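PDB 2IU5: Hth-type dhaklm operon transcriptional activator DHAS from Lactococcus lactis, which activates transcription of the dhaKLM operon in complex with DhaQ when dihydroxyacetone is present, binding as a homodimer to an inverted repeat at the promoter. Local coordinates for residues A[12-23]-A[60-71]. The protein carries 1 engineered substitution. Numbering follows the deposited sequence.
Sequences IITQKIIAKAFK and LLSWIFENDFAE
Ala19 sets its methyl against Ile64 CG1 (CB to CG1 3.7 Å) and the rim of the Trp63 indole, a small residue suited to the place where helices 13-28 and 57-73 come nearest, their segment axes 10.4 Å apart and crossing at -105°. Trp63 is held on several sides: Gln15 CB lies over one face of its six-membered ring in a CH-pi contact, 4.0 Å from the centroid, while Asn67 CB lies over the rim of the opposite face and Lys16 CG meets the edge. Further along, the anti chi1 of Phe22 (-175°) turns its ring edge to helix 57-73, where CD2 touches Ile64 CD1 at 3.5 Å, and CB packs on Leu60 CD2; Phe99 and Ile39 also touch it. Lysines suit the margins, where long apolar stems carry charges to acidic partners. Lys23 NZ forms a salt bridge with Asp68 OD2 at 2.8 Å, on the syn side but 23° out of the carboxylate plane, and a water links Lys23 NZ to Asp68 OD1. Asn67 ND2 donates to Asp68 OD1 (2.9 Å), and Tyr92 OH hydrogen-bonds Asp68 OD2. An asparagine in place of Asp68 would probably leave the Lys23 ammonium without its counter-charge. In a second salt bridge Lys16 NZ meets the syn lone pair of Glu71 OE2 at 3.0 Å, and it also hydrogen-bonds Met8 O. This steep crossing belongs to the TetR-type DNA-binding domain, packing its first helix against the helix that follows the predicted helix-turn-helix and runs on toward the C-terminal helices.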
# COMPACT_ATOMS: atom_id res chain seq x y z
N ILE A 12 -11.53 32.09 -0.20
CA ILE A 12 -10.27 31.69 -0.83
C ILE A 12 -10.19 31.94 -2.34
O ILE A 12 -9.51 31.21 -3.04
CB ILE A 12 -9.90 30.22 -0.49
CG1 ILE A 12 -11.05 29.29 -0.81
CG2 ILE A 12 -9.56 30.10 0.99
CD1 ILE A 12 -10.64 27.82 -0.81
N ILE A 13 -10.88 32.98 -2.82
CA ILE A 13 -11.05 33.23 -4.24
C ILE A 13 -9.67 33.36 -4.90
O ILE A 13 -9.36 32.69 -5.89
CB ILE A 13 -11.87 34.51 -4.46
CG1 ILE A 13 -13.31 34.32 -3.98
CG2 ILE A 13 -11.77 34.99 -5.91
CD1 ILE A 13 -14.09 35.63 -3.86
N THR A 14 -8.83 34.23 -4.35
CA THR A 14 -7.56 34.52 -5.01
C THR A 14 -6.63 33.32 -4.94
O THR A 14 -5.95 33.00 -5.91
CB THR A 14 -6.87 35.76 -4.40
OG1 THR A 14 -7.74 36.90 -4.54
CG2 THR A 14 -5.56 36.05 -5.12
N GLN A 15 -6.59 32.66 -3.79
CA GLN A 15 -5.79 31.44 -3.66
C GLN A 15 -6.15 30.42 -4.72
O GLN A 15 -5.26 29.79 -5.29
CB GLN A 15 -5.93 30.82 -2.26
CG GLN A 15 -5.39 31.71 -1.14
CD GLN A 15 -6.46 32.60 -0.52
OE1 GLN A 15 -7.33 33.14 -1.20
NE2 GLN A 15 -6.40 32.76 0.80
N LYS A 16 -7.45 30.26 -4.97
CA LYS A 16 -7.90 29.26 -5.94
C LYS A 16 -7.45 29.62 -7.35
O LYS A 16 -7.10 28.72 -8.13
CB LYS A 16 -9.42 29.05 -5.85
CG LYS A 16 -9.77 28.21 -4.64
CD LYS A 16 -11.27 27.94 -4.54
CE LYS A 16 -11.45 26.45 -4.26
NZ LYS A 16 -12.81 25.90 -4.51
N ILE A 17 -7.45 30.91 -7.67
CA ILE A 17 -6.99 31.37 -8.98
C ILE A 17 -5.50 31.11 -9.15
O ILE A 17 -5.04 30.61 -10.19
CB ILE A 17 -7.35 32.85 -9.17
CG1 ILE A 17 -8.86 33.05 -9.22
CG2 ILE A 17 -6.68 33.42 -10.43
CD1 ILE A 17 -9.23 34.51 -9.16
N ILE A 18 -4.73 31.44 -8.10
CA ILE A 18 -3.28 31.22 -8.14
C ILE A 18 -3.00 29.72 -8.27
O ILE A 18 -2.18 29.30 -9.08
CB ILE A 18 -2.64 31.80 -6.87
CG1 ILE A 18 -2.74 33.32 -6.88
CG2 ILE A 18 -1.18 31.39 -6.80
CD1 ILE A 18 -2.39 33.92 -5.51
N ALA A 19 -3.67 28.89 -7.47
CA ALA A 19 -3.48 27.45 -7.55
C ALA A 19 -3.81 26.85 -8.92
O ALA A 19 -3.10 25.98 -9.46
CB ALA A 19 -4.33 26.75 -6.48
N LYS A 20 -4.91 27.32 -9.50
CA LYS A 20 -5.30 26.86 -10.84
C LYS A 20 -4.22 27.19 -11.87
O LYS A 20 -3.86 26.36 -12.71
CB LYS A 20 -6.65 27.44 -11.26
CG LYS A 20 -7.18 26.88 -12.57
CD LYS A 20 -7.19 25.35 -12.51
CE LYS A 20 -8.04 24.72 -13.63
NZ LYS A 20 -7.31 24.79 -14.93
N ALA A 21 -3.70 28.42 -11.78
CA ALA A 21 -2.59 28.82 -12.64
C ALA A 21 -1.39 27.88 -12.51
O ALA A 21 -0.82 27.43 -13.51
CB ALA A 21 -2.21 30.25 -12.34
N PHE A 22 -1.00 27.60 -11.26
CA PHE A 22 0.12 26.69 -11.02
C PHE A 22 -0.15 25.31 -11.60
O PHE A 22 0.70 24.72 -12.26
CB PHE A 22 0.38 26.61 -9.55
CG PHE A 22 1.57 25.79 -9.19
CD1 PHE A 22 2.82 26.11 -9.69
CD2 PHE A 22 1.44 24.69 -8.35
CE1 PHE A 22 3.95 25.36 -9.35
CE2 PHE A 22 2.56 23.93 -8.01
CZ PHE A 22 3.82 24.27 -8.52
N LYS A 23 -1.35 24.79 -11.33
CA LYS A 23 -1.70 23.43 -11.81
C LYS A 23 -1.64 23.41 -13.34
O LYS A 23 -1.17 22.43 -13.94
CB LYS A 23 -3.05 22.97 -11.26
CG LYS A 23 -2.93 22.59 -9.80
CD LYS A 23 -4.20 21.93 -9.25
CE LYS A 23 -5.21 22.97 -8.85
NZ LYS A 23 -6.50 22.32 -8.41
N LEU A 60 2.62 26.90 -1.82
CA LEU A 60 1.47 26.81 -2.70
C LEU A 60 1.14 25.33 -2.90
O LEU A 60 -0.04 24.96 -2.84
CB LEU A 60 1.76 27.50 -4.05
CG LEU A 60 0.60 27.36 -5.02
CD1 LEU A 60 -0.72 27.92 -4.42
CD2 LEU A 60 0.96 28.12 -6.30
N LEU A 61 2.16 24.49 -3.12
CA LEU A 61 1.91 23.04 -3.28
C LEU A 61 1.22 22.48 -2.06
O LEU A 61 0.23 21.75 -2.18
CB LEU A 61 3.23 22.28 -3.51
CG LEU A 61 3.84 22.28 -4.91
CD1 LEU A 61 5.13 21.50 -4.81
CD2 LEU A 61 2.85 21.59 -5.88
N SER A 62 1.73 22.80 -0.87
CA SER A 62 1.16 22.29 0.37
C SER A 62 -0.32 22.66 0.42
O SER A 62 -1.18 21.84 0.79
CB SER A 62 1.90 22.89 1.56
OG SER A 62 3.19 22.31 1.64
N TRP A 63 -0.62 23.90 0.06
CA TRP A 63 -1.99 24.38 0.10
C TRP A 63 -2.86 23.61 -0.89
O TRP A 63 -3.99 23.21 -0.57
CB TRP A 63 -2.05 25.91 -0.16
CG TRP A 63 -3.45 26.41 0.06
CD1 TRP A 63 -4.01 26.73 1.25
CD2 TRP A 63 -4.46 26.61 -0.93
NE1 TRP A 63 -5.31 27.14 1.08
CE2 TRP A 63 -5.62 27.07 -0.26
CE3 TRP A 63 -4.52 26.46 -2.32
CZ2 TRP A 63 -6.80 27.38 -0.91
CZ3 TRP A 63 -5.70 26.76 -2.98
CH2 TRP A 63 -6.83 27.22 -2.27
N ILE A 64 -2.34 23.39 -2.10
CA ILE A 64 -3.08 22.65 -3.10
C ILE A 64 -3.42 21.25 -2.59
O ILE A 64 -4.55 20.79 -2.73
CB ILE A 64 -2.27 22.57 -4.40
CG1 ILE A 64 -2.37 23.91 -5.12
CG2 ILE A 64 -2.78 21.47 -5.31
CD1 ILE A 64 -1.26 24.07 -6.17
N PHE A 65 -2.44 20.58 -1.98
CA PHE A 65 -2.66 19.21 -1.51
C PHE A 65 -3.76 19.22 -0.44
O PHE A 65 -4.68 18.39 -0.45
CB PHE A 65 -1.37 18.66 -0.90
CG PHE A 65 -0.21 18.55 -1.85
CD1 PHE A 65 -0.40 18.41 -3.22
CD2 PHE A 65 1.08 18.58 -1.35
CE1 PHE A 65 0.71 18.31 -4.07
CE2 PHE A 65 2.17 18.48 -2.19
CZ PHE A 65 1.98 18.35 -3.54
N GLU A 66 -3.67 20.16 0.49
CA GLU A 66 -4.63 20.16 1.61
C GLU A 66 -6.02 20.52 1.11
O GLU A 66 -7.02 19.90 1.49
CB GLU A 66 -4.21 21.18 2.64
CG GLU A 66 -2.99 20.79 3.43
CD GLU A 66 -2.56 21.90 4.37
OE1 GLU A 66 -2.90 23.09 4.13
OE2 GLU A 66 -1.87 21.57 5.34
N ASN A 67 -6.10 21.53 0.26
CA ASN A 67 -7.38 22.04 -0.18
C ASN A 67 -8.07 21.08 -1.13
O ASN A 67 -9.26 20.82 -1.01
CB ASN A 67 -7.17 23.34 -0.94
CG ASN A 67 -8.45 23.85 -1.57
OD1 ASN A 67 -9.23 24.52 -0.91
ND2 ASN A 67 -8.68 23.53 -2.86
N ASP A 68 -7.32 20.54 -2.09
CA ASP A 68 -7.98 19.83 -3.19
C ASP A 68 -8.55 18.51 -2.67
O ASP A 68 -9.68 18.14 -3.00
CB ASP A 68 -7.00 19.57 -4.34
CG ASP A 68 -6.77 20.80 -5.21
OD1 ASP A 68 -7.25 21.90 -4.85
OD2 ASP A 68 -6.11 20.64 -6.25
N PHE A 69 -7.77 17.78 -1.87
CA PHE A 69 -8.26 16.52 -1.33
C PHE A 69 -9.41 16.69 -0.36
O PHE A 69 -10.35 15.89 -0.39
CB PHE A 69 -7.12 15.68 -0.74
CG PHE A 69 -6.24 15.09 -1.80
CD1 PHE A 69 -6.54 13.86 -2.37
CD2 PHE A 69 -5.10 15.77 -2.25
CE1 PHE A 69 -5.70 13.31 -3.37
CE2 PHE A 69 -4.26 15.23 -3.24
CZ PHE A 69 -4.56 14.01 -3.80
N ALA A 70 -9.36 17.70 0.50
CA ALA A 70 -10.50 17.98 1.39
C ALA A 70 -11.76 18.37 0.61
O ALA A 70 -12.87 17.95 0.95
CB ALA A 70 -10.14 19.09 2.36
N GLU A 71 -11.58 19.16 -0.44
CA GLU A 71 -12.72 19.62 -1.21
C GLU A 71 -13.41 18.43 -1.84
O GLU A 71 -14.64 18.37 -1.87
CB GLU A 71 -12.29 20.65 -2.24
CG GLU A 71 -11.99 21.98 -1.59
CD GLU A 71 -12.05 23.15 -2.55
OE1 GLU A 71 -11.90 22.91 -3.78
OE2 GLU A 71 -12.24 24.29 -2.06
O HOH W 1 -6.66 24.18 -6.11